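Local structure of beta-agarase (Persicobacter, 6AII) at residues Ile78-Asn83 / Gly302-Arg307; Thr103-Val108 / Ile286-Trp291. The protein probably hydrolyses the beta-1,4 linkages of agarose to release neoagarobiose, as a family GH16 beta-agarase. All blocks are in the same frame, centred on the assembly; numbering follows the deposited sequence.

Interaction 1: residues Ile78-Asn83 / Gly302-Arg307; sequences IVASRN and GEIYGR
Ile304 and Tyr305, on the short helix 301-306, pack against Ala80, Ser81 and Arg82 where the chain runs on past strand 75-79, a partly buried helix-to-loop contact near the periphery of the fold. Ile304 starts out toward the loop, and with CG1 anti to the backbone N (chi1 -161°) CD1 is carried to 3.8 Å from Ser81 CA and 4.1 Å from Ala80 CB. Its other branch, CG2, lies 3.9 Å from Arg82 NH1, over one face of the guanidinium and toward its rim. The same methyl sits over the centre of the Tyr305 ring. In the beta-sandwich (jelly-roll) fold of GH16 enzymes, strand 75-79 pairs with strand 312-325, so the helix meets the chain just as it leaves one sheet. Tyr305 OH donates to Arg82 O at 2.8 Å, approaching from above the carbonyl plane, while Arg82 CG lies 3.4 Å from Tyr305 OH. The guanidinium and phenol planes are nearly perpendicular, 79° apart. Cut back to an alanine, position 304 would probably leave a gap beside Ala80 and take the CG2 contact off one face of the Arg82 guanidinium. Arg82 NH1 also forms a salt bridge with Asp301, and NH2 bonds to Thr103 and Pro299 O.

Interaction 2: residues Thr103-Val108 / Ile286-Trp291; sequences TQMGCV and IEAQDW
Met105 of strand 97-110 reaches along the neighbouring strand 280-287, touching Ile286, Glu287 and Ala288 in turn. Its CB starts against Ile286 CG1 at 3.7 Å, and CG follows, 3.9 Å from Ile286 CD1. Ile286 turns CG1 into the position between its backbone N and carbonyl carbon (chi1 65°), which brings that branch up to the methionine although its CB does not point straight across. Beyond CG the thioether leaves the isoleucine and lies over the backbone: Met105 SD is 3.5 Å from Glu287 CA and 3.7 Å from Ala288 N. A bend at chi3 of Met105 (140°) then sets Met105 CE 3.7 Å from Glu287 C and 4.3 Å from Ala288 CB.

Beside this side chain, the antiparallel strands are joined by Ile286 N donating to Gly106 O at 3.2 Å, long but almost straight (174°). Both strands belong to a sheet of the GH16 beta-sandwich, and Phe131 packs on Met105 and Ile286 alike. As strand 280-287 ends, Ala288 N turns to Thr62 OG1 and Ile286 O accepts from Trp64 NE1, both on strand 62-64. Further on, Gln289 NE2 reaches back to Glu287 OE2, which accepts through its anti lone pair, just before helix 290-294.

Thus one backbone bond ties the two segments while the Met105 thioether follows the departing chain through apolar and van der Waals contacts; since Ala288 N already has Thr62 as its partner, the nearby sulfur need not serve as its acceptor.

Overall arrangement
Interaction 2 is the more deeply placed contact, about 13 Å from the chain's centre against about 21 Å for interaction 1, measured from the centre of each contact. It joins two strands of one sheet through a backbone bond and a buried thioether; interaction 1 sets a peripheral helix on a loop, with a partly exposed arginine in its middle and an exposed tyrosine at its margin. The two meet directly: Ser81 N lies 2.8 Å from Gln104 O and Asn83 N 2.8 Å from Gln104 OE1, both probable hydrogen bonds. Ile286 adds an apolar link, touching Ile78 and Ala80, so residues 78-83 lie between the outer helix and the buried strand pair.

Interaction 1: residues Ile78-Asn83 / Gly302-Arg307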
ATOM      1  N   ILE A  78       1.491  -2.911  12.870  1.00 18.96           N
ATOM      2  CA  ILE A  78       0.335  -3.579  12.266  1.00 18.28           C
ATOM      3  C   ILE A  78       0.629  -5.078  12.378  1.00 17.00           C
ATOM      4  O   ILE A  78       1.485  -5.614  11.672  1.00 18.35           O
ATOM      5  CB  ILE A  78       0.048  -3.067  10.866  1.00 19.05           C
ATOM      6  CG1 ILE A  78      -0.091  -1.545  10.833  1.00 19.73           C
ATOM      7  CG2 ILE A  78      -1.225  -3.727  10.360  1.00 20.41           C
ATOM      8  CD1 ILE A  78      -0.269  -0.960   9.457  1.00 25.96           C
ATOM      9  N   VAL A  79      -0.051  -5.731  13.340  1.00 16.42           N
ATOM     10  CA  VAL A  79       0.370  -7.009  13.866  1.00 16.78           C
ATOM     11  C   VAL A  79      -0.407  -8.189  13.280  1.00 16.73           C
ATOM     12  O   VAL A  79      -1.612  -8.075  13.177  1.00 18.31           O
ATOM     13  CB  VAL A  79       0.259  -7.037  15.394  1.00 18.13           C
ATOM     14  CG1 VAL A  79       0.594  -8.392  15.943  1.00 20.71           C
ATOM     15  CG2 VAL A  79       1.132  -5.905  15.962  1.00 22.19           C
ATOM     16  N   ALA A  80       0.300  -9.227  12.900  1.00 16.74           N
ATOM     17  CA  ALA A  80      -0.296 -10.562  12.618  1.00 17.57           C
ATOM     18  C   ALA A  80      -0.107 -11.451  13.836  1.00 19.53           C
ATOM     19  O   ALA A  80       1.028 -11.680  14.300  1.00 19.69           O
ATOM     20  CB  ALA A  80       0.266 -11.196  11.364  1.00 19.77           C
ATOM     21  N   SER A  81      -1.201 -12.126  14.224  1.00 17.85           N
ATOM     22  CA  SER A  81      -1.146 -13.062  15.346  1.00 18.75           C
ATOM     23  C   SER A  81      -2.172 -14.177  15.103  1.00 20.02           C
ATOM     24  O   SER A  81      -2.913 -14.123  14.118  1.00 19.53           O
ATOM     25  CB  SER A  81      -1.410 -12.335  16.631  1.00 19.54           C
ATOM     26  OG  SER A  81      -2.677 -11.701  16.637  1.00 20.21           O
ATOM     27  N   ARG A  82      -2.131 -15.183  15.942  1.00 19.07           N
ATOM     28  CA  ARG A  82      -2.991 -16.371  15.678  1.00 18.87           C
ATOM     29  C   ARG A  82      -3.497 -16.932  16.998  1.00 20.99           C
ATOM     30  O   ARG A  82      -2.713 -17.536  17.750  1.00 24.28           O
ATOM     31  CB  ARG A  82      -2.241 -17.395  14.824  1.00 19.85           C
ATOM     32  CG  ARG A  82      -3.093 -18.628  14.500  1.00 19.14           C
ATOM     33  CD  ARG A  82      -2.476 -19.469  13.432  1.00 20.23           C
ATOM     34  NE  ARG A  82      -2.441 -18.831  12.140  1.00 21.29           N
ATOM     35  CZ  ARG A  82      -1.557 -19.079  11.203  1.00 19.49           C
ATOM     36  NH1 ARG A  82      -0.667 -20.055  11.380  1.00 21.31           N
ATOM     37  NH2 ARG A  82      -1.525 -18.303  10.113  1.00 21.42           N
ATOM     38  N   ASN A  83      -4.794 -16.859  17.161  1.00 19.57           N
ATOM     39  CA  ASN A  83      -5.429 -17.403  18.420  1.00 20.58           C
ATOM     40  C   ASN A  83      -5.917 -18.838  18.194  1.00 25.51           C
ATOM     41  O   ASN A  83      -6.385 -19.438  19.157  1.00 25.00           O
ATOM     42  CB  ASN A  83      -6.543 -16.513  18.931  1.00 22.92           C
ATOM     43  CG  ASN A  83      -7.666 -16.279  17.963  1.00 21.81           C
ATOM     44  OD1 ASN A  83      -7.892 -17.120  17.096  1.00 21.18           O
ATOM     45  ND2 ASN A  83      -8.320 -15.149  18.103  1.00 20.00           N
ATOM     46  N   GLY A 302       4.679 -22.438  12.944  1.00 23.64           N
ATOM     47  CA  GLY A 302       6.110 -22.366  13.283  1.00 27.21           C
ATOM     48  C   GLY A 302       6.633 -20.963  13.075  1.00 26.41           C
ATOM     49  O   GLY A 302       7.370 -20.436  13.901  1.00 25.97           O
ATOM     50  N   GLU A 303       6.238 -20.375  11.941  1.00 22.75           N
ATOM     51  CA  GLU A 303       6.682 -18.999  11.626  1.00 22.66           C
ATOM     52  C   GLU A 303       6.052 -17.991  12.589  1.00 19.84           C
ATOM     53  O   GLU A 303       6.750 -17.145  13.176  1.00 21.77           O
ATOM     54  CB  GLU A 303       6.308 -18.687  10.180  1.00 20.02           C
ATOM     55  CG  GLU A 303       7.165 -19.391   9.139  1.00 21.34           C
ATOM     56  CD  GLU A 303       6.548 -19.501   7.742  1.00 21.43           C
ATOM     57  OE1 GLU A 303       5.448 -18.990   7.487  1.00 22.11           O
ATOM     58  OE2 GLU A 303       7.218 -20.102   6.850  1.00 20.87           O
ATOM     59  N   ILE A 304       4.747 -17.954  12.679  1.00 20.30           N
ATOM     60  CA  ILE A 304       4.062 -16.871  13.428  1.00 20.02           C
ATOM     61  C   ILE A 304       4.336 -16.962  14.926  1.00 22.38           C
ATOM     62  O   ILE A 304       4.435 -15.922  15.585  1.00 21.99           O
ATOM     63  CB  ILE A 304       2.565 -16.796  13.085  1.00 20.26           C
ATOM     64  CG1 ILE A 304       1.975 -15.446  13.463  1.00 20.12           C
ATOM     65  CG2 ILE A 304       1.764 -17.982  13.678  1.00 22.14           C
ATOM     66  CD1 ILE A 304       0.653 -15.085  12.746  1.00 20.76           C
ATOM     67  N   TYR A 305       4.446 -18.178  15.476  1.00 23.39           N
ATOM     68  CA  TYR A 305       4.781 -18.314  16.901  1.00 22.59           C
ATOM     69  C   TYR A 305       6.298 -18.318  17.129  1.00 26.50           C
ATOM     70  O   TYR A 305       6.700 -17.889  18.178  1.00 26.72           O
ATOM     71  CB  TYR A 305       4.192 -19.622  17.445  1.00 23.78           C
ATOM     72  CG  TYR A 305       2.691 -19.704  17.376  1.00 22.45           C
ATOM     73  CD1 TYR A 305       1.884 -18.637  17.714  1.00 25.86           C
ATOM     74  CD2 TYR A 305       2.075 -20.858  16.917  1.00 26.08           C
ATOM     75  CE1 TYR A 305       0.504 -18.713  17.631  1.00 26.05           C
ATOM     76  CE2 TYR A 305       0.694 -20.953  16.813  1.00 25.79           C
ATOM     77  CZ  TYR A 305      -0.093 -19.890  17.217  1.00 25.37           C
ATOM     78  OH  TYR A 305      -1.461 -19.974  17.141  1.00 26.36           O
ATOM     79  N   GLY A 306       7.099 -18.700  16.181  1.00 24.71           N
ATOM     80  CA  GLY A 306       8.516 -18.733  16.382  1.00 26.22           C
ATOM     81  C   GLY A 306       9.165 -17.383  16.237  1.00 26.58           C
ATOM     82  O   GLY A 306      10.192 -17.076  16.898  1.00 26.30           O
ATOM     83  N   ARG A 307       8.627 -16.552  15.331  1.00 22.22           N
ATOM     84  CA  ARG A 307       9.176 -15.214  15.114  1.00 23.60           C
ATOM     85  C   ARG A 307       8.057 -14.168  15.102  1.00 24.25           C
ATOM     86  O   ARG A 307       7.813 -13.480  14.097  1.00 22.22           O
ATOM     87  CB  ARG A 307       9.871 -15.189  13.753  1.00 24.34           C
ATOM     88  CG  ARG A 307      10.971 -16.230  13.620  1.00 27.13           C
ATOM     89  CD  ARG A 307      11.755 -16.163  12.340  1.00 27.71           C
ATOM     90  NE  ARG A 307      11.018 -16.693  11.191  1.00 27.44           N
ATOM     91  CZ  ARG A 307      10.442 -15.970  10.215  1.00 30.99           C
ATOM     92  NH1 ARG A 307      10.488 -14.638  10.226  1.00 24.67           N
ATOM     93  NH2 ARG A 307       9.775 -16.619   9.256  1.00 30.38           N
TER

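Interaction 2: residues Thr103-Val108 / Ile286-Trp291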
ATOM      1  N   THR A 103      -5.813 -15.701  10.656  1.00 18.32           N
ATOM      2  CA  THR A 103      -4.739 -14.854  11.200  1.00 19.21           C
ATOM      3  C   THR A 103      -5.359 -13.523  11.588  1.00 16.70           C
ATOM      4  O   THR A 103      -5.942 -12.816  10.718  1.00 17.54           O
ATOM      5  CB  THR A 103      -3.584 -14.723  10.194  1.00 17.71           C
ATOM      6  OG1 THR A 103      -3.180 -15.995   9.706  1.00 20.04           O
ATOM      7  CG2 THR A 103      -2.399 -13.945  10.774  1.00 17.62           C
ATOM      8  N   GLN A 104      -5.258 -13.108  12.853  1.00 17.05           N
ATOM      9  CA  GLN A 104      -5.722 -11.845  13.283  1.00 16.79           C
ATOM     10  C   GLN A 104      -4.719 -10.785  12.841  1.00 17.73           C
ATOM     11  O   GLN A 104      -3.513 -11.070  12.943  1.00 17.48           O
ATOM     12  CB  GLN A 104      -5.949 -11.802  14.790  1.00 18.41           C
ATOM     13  CG  GLN A 104      -7.109 -12.723  15.254  1.00 18.94           C
ATOM     14  CD  GLN A 104      -6.720 -14.170  15.301  1.00 19.44           C
ATOM     15  OE1 GLN A 104      -5.692 -14.574  15.895  1.00 19.96           O
ATOM     16  NE2 GLN A 104      -7.540 -15.034  14.621  1.00 17.59           N
ATOM     17  N   MET A 105      -5.241  -9.714  12.295  1.00 17.72           N
ATOM     18  CA  MET A 105      -4.367  -8.774  11.574  1.00 17.63           C
ATOM     19  C   MET A 105      -4.846  -7.369  11.790  1.00 18.55           C
ATOM     20  O   MET A 105      -5.883  -7.144  12.363  1.00 21.01           O
ATOM     21  CB  MET A 105      -4.363  -9.131  10.080  1.00 16.47           C
ATOM     22  CG  MET A 105      -3.555 -10.375   9.789  1.00 17.07           C
ATOM     23  SD  MET A 105      -3.605 -10.814   8.023  1.00 20.38           S
ATOM     24  CE  MET A 105      -1.947 -11.339   7.704  1.00 21.22           C
ATOM     25  N   GLY A 106      -4.082  -6.377  11.346  1.00 18.39           N
ATOM     26  CA  GLY A 106      -4.498  -5.005  11.528  1.00 20.09           C
ATOM     27  C   GLY A 106      -4.725  -4.269  10.228  1.00 19.84           C
ATOM     28  O   GLY A 106      -4.182  -4.618   9.138  1.00 19.55           O
ATOM     29  N   CYS A 107      -5.515  -3.198  10.328  1.00 19.89           N
ATOM     30  CA  CYS A 107      -5.870  -2.366   9.222  1.00 19.91           C
ATOM     31  C   CYS A 107      -6.061  -0.943   9.748  1.00 21.88           C
ATOM     32  O   CYS A 107      -6.693  -0.786  10.800  1.00 21.66           O
ATOM     33  CB  CYS A 107      -7.133  -2.905   8.551  1.00 20.51           C
ATOM     34  SG  CYS A 107      -7.656  -1.955   7.131  1.00 22.02           S
ATOM     35  N   VAL A 108      -5.470   0.041   9.064  1.00 19.02           N
ATOM     36  CA  VAL A 108      -5.544   1.413   9.479  1.00 20.40           C
ATOM     37  C   VAL A 108      -6.089   2.273   8.350  1.00 19.16           C
ATOM     38  O   VAL A 108      -5.645   2.118   7.194  1.00 19.74           O
ATOM     39  CB  VAL A 108      -4.138   1.870   9.904  1.00 20.35           C
ATOM     40  CG1 VAL A 108      -4.125   3.345  10.171  1.00 22.44           C
ATOM     41  CG2 VAL A 108      -3.679   1.075  11.112  1.00 21.87           C
ATOM     42  N   ILE A 286      -2.322  -5.099   6.580  1.00 17.81           N
ATOM     43  CA  ILE A 286      -1.797  -6.395   6.223  1.00 16.45           C
ATOM     44  C   ILE A 286      -2.987  -7.339   5.994  1.00 18.45           C
ATOM     45  O   ILE A 286      -4.080  -7.085   6.500  1.00 18.29           O
ATOM     46  CB  ILE A 286      -0.838  -6.979   7.270  1.00 16.44           C
ATOM     47  CG1 ILE A 286      -1.532  -7.290   8.599  1.00 17.73           C
ATOM     48  CG2 ILE A 286       0.378  -6.026   7.424  1.00 15.77           C
ATOM     49  CD1 ILE A 286      -0.635  -7.846   9.715  1.00 18.18           C
ATOM     50  N   GLU A 287      -2.807  -8.299   5.117  1.00 17.42           N
ATOM     51  CA  GLU A 287      -3.880  -9.236   4.857  1.00 18.70           C
ATOM     52  C   GLU A 287      -3.324 -10.538   4.310  1.00 19.71           C
ATOM     53  O   GLU A 287      -2.241 -10.602   3.746  1.00 18.66           O
ATOM     54  CB  GLU A 287      -4.881  -8.622   3.892  1.00 23.64           C
ATOM     55  CG  GLU A 287      -4.382  -8.143   2.624  1.00 23.89           C
ATOM     56  CD  GLU A 287      -5.404  -7.308   1.783  1.00 23.14           C
ATOM     57  OE1 GLU A 287      -6.198  -6.482   2.271  1.00 25.47           O
ATOM     58  OE2 GLU A 287      -5.466  -7.629   0.602  1.00 28.55           O
ATOM     59  N   ALA A 288      -4.174 -11.547   4.425  1.00 19.07           N
ATOM     60  CA  ALA A 288      -3.937 -12.885   3.836  1.00 20.11           C
ATOM     61  C   ALA A 288      -5.022 -13.060   2.795  1.00 23.32           C
ATOM     62  O   ALA A 288      -6.156 -13.371   3.192  1.00 21.52           O
ATOM     63  CB  ALA A 288      -3.944 -13.945   4.871  1.00 23.21           C
ATOM     64  N   GLN A 289      -4.740 -12.831   1.537  1.00 23.51           N
ATOM     65  CA  GLN A 289      -5.777 -12.902   0.521  1.00 25.77           C
ATOM     66  C   GLN A 289      -6.066 -14.380   0.201  1.00 22.60           C
ATOM     67  O   GLN A 289      -5.204 -15.256   0.350  1.00 21.89           O
ATOM     68  CB  GLN A 289      -5.340 -12.158  -0.747  1.00 32.82           C
ATOM     69  CG  GLN A 289      -5.010 -10.700  -0.423  1.00 34.30           C
ATOM     70  CD  GLN A 289      -3.848 -10.113  -1.203  1.00 35.54           C
ATOM     71  OE1 GLN A 289      -3.225 -10.765  -2.042  1.00 36.74           O
ATOM     72  NE2 GLN A 289      -3.532  -8.878  -0.885  1.00 28.27           N
ATOM     73  N   ASP A 290      -7.291 -14.624  -0.282  1.00 22.38           N
ATOM     74  CA  ASP A 290      -7.749 -15.970  -0.598  1.00 23.89           C
ATOM     75  C   ASP A 290      -6.769 -16.740  -1.490  1.00 24.02           C
ATOM     76  O   ASP A 290      -6.394 -17.832  -1.117  1.00 25.30           O
ATOM     77  CB  ASP A 290      -9.116 -15.924  -1.322  1.00 26.76           C
ATOM     78  CG  ASP A 290      -9.302 -15.069  -2.573  1.00 30.38           C
ATOM     79  OD1 ASP A 290      -8.385 -14.394  -3.062  1.00 31.04           O
ATOM     80  OD2 ASP A 290     -10.442 -14.915  -2.958  1.00 35.71           O
ATOM     81  N   TRP A 291      -6.325 -16.083  -2.569  1.00 26.16           N
ATOM     82  CA  TRP A 291      -5.461 -16.747  -3.634  1.00 29.01           C
ATOM     83  C   TRP A 291      -4.114 -17.174  -2.996  1.00 25.63           C
ATOM     84  O   TRP A 291      -3.684 -18.336  -3.095  1.00 32.17           O
ATOM     85  CB  TRP A 291      -5.286 -15.825  -4.871  1.00 28.08           C
ATOM     86  CG  TRP A 291      -4.816 -14.401  -4.673  1.00 32.12           C
ATOM     87  CD1 TRP A 291      -5.578 -13.309  -4.322  1.00 37.51           C
ATOM     88  CD2 TRP A 291      -3.508 -13.868  -4.942  1.00 32.97           C
ATOM     89  NE1 TRP A 291      -4.825 -12.160  -4.292  1.00 38.15           N
ATOM     90  CE2 TRP A 291      -3.542 -12.474  -4.667  1.00 36.75           C
ATOM     91  CE3 TRP A 291      -2.293 -14.429  -5.366  1.00 36.35           C
ATOM     92  CZ2 TRP A 291      -2.410 -11.656  -4.795  1.00 34.05           C
ATOM     93  CZ3 TRP A 291      -1.173 -13.618  -5.463  1.00 36.94           C
ATOM     94  CH2 TRP A 291      -1.237 -12.245  -5.205  1.00 31.40           C
TER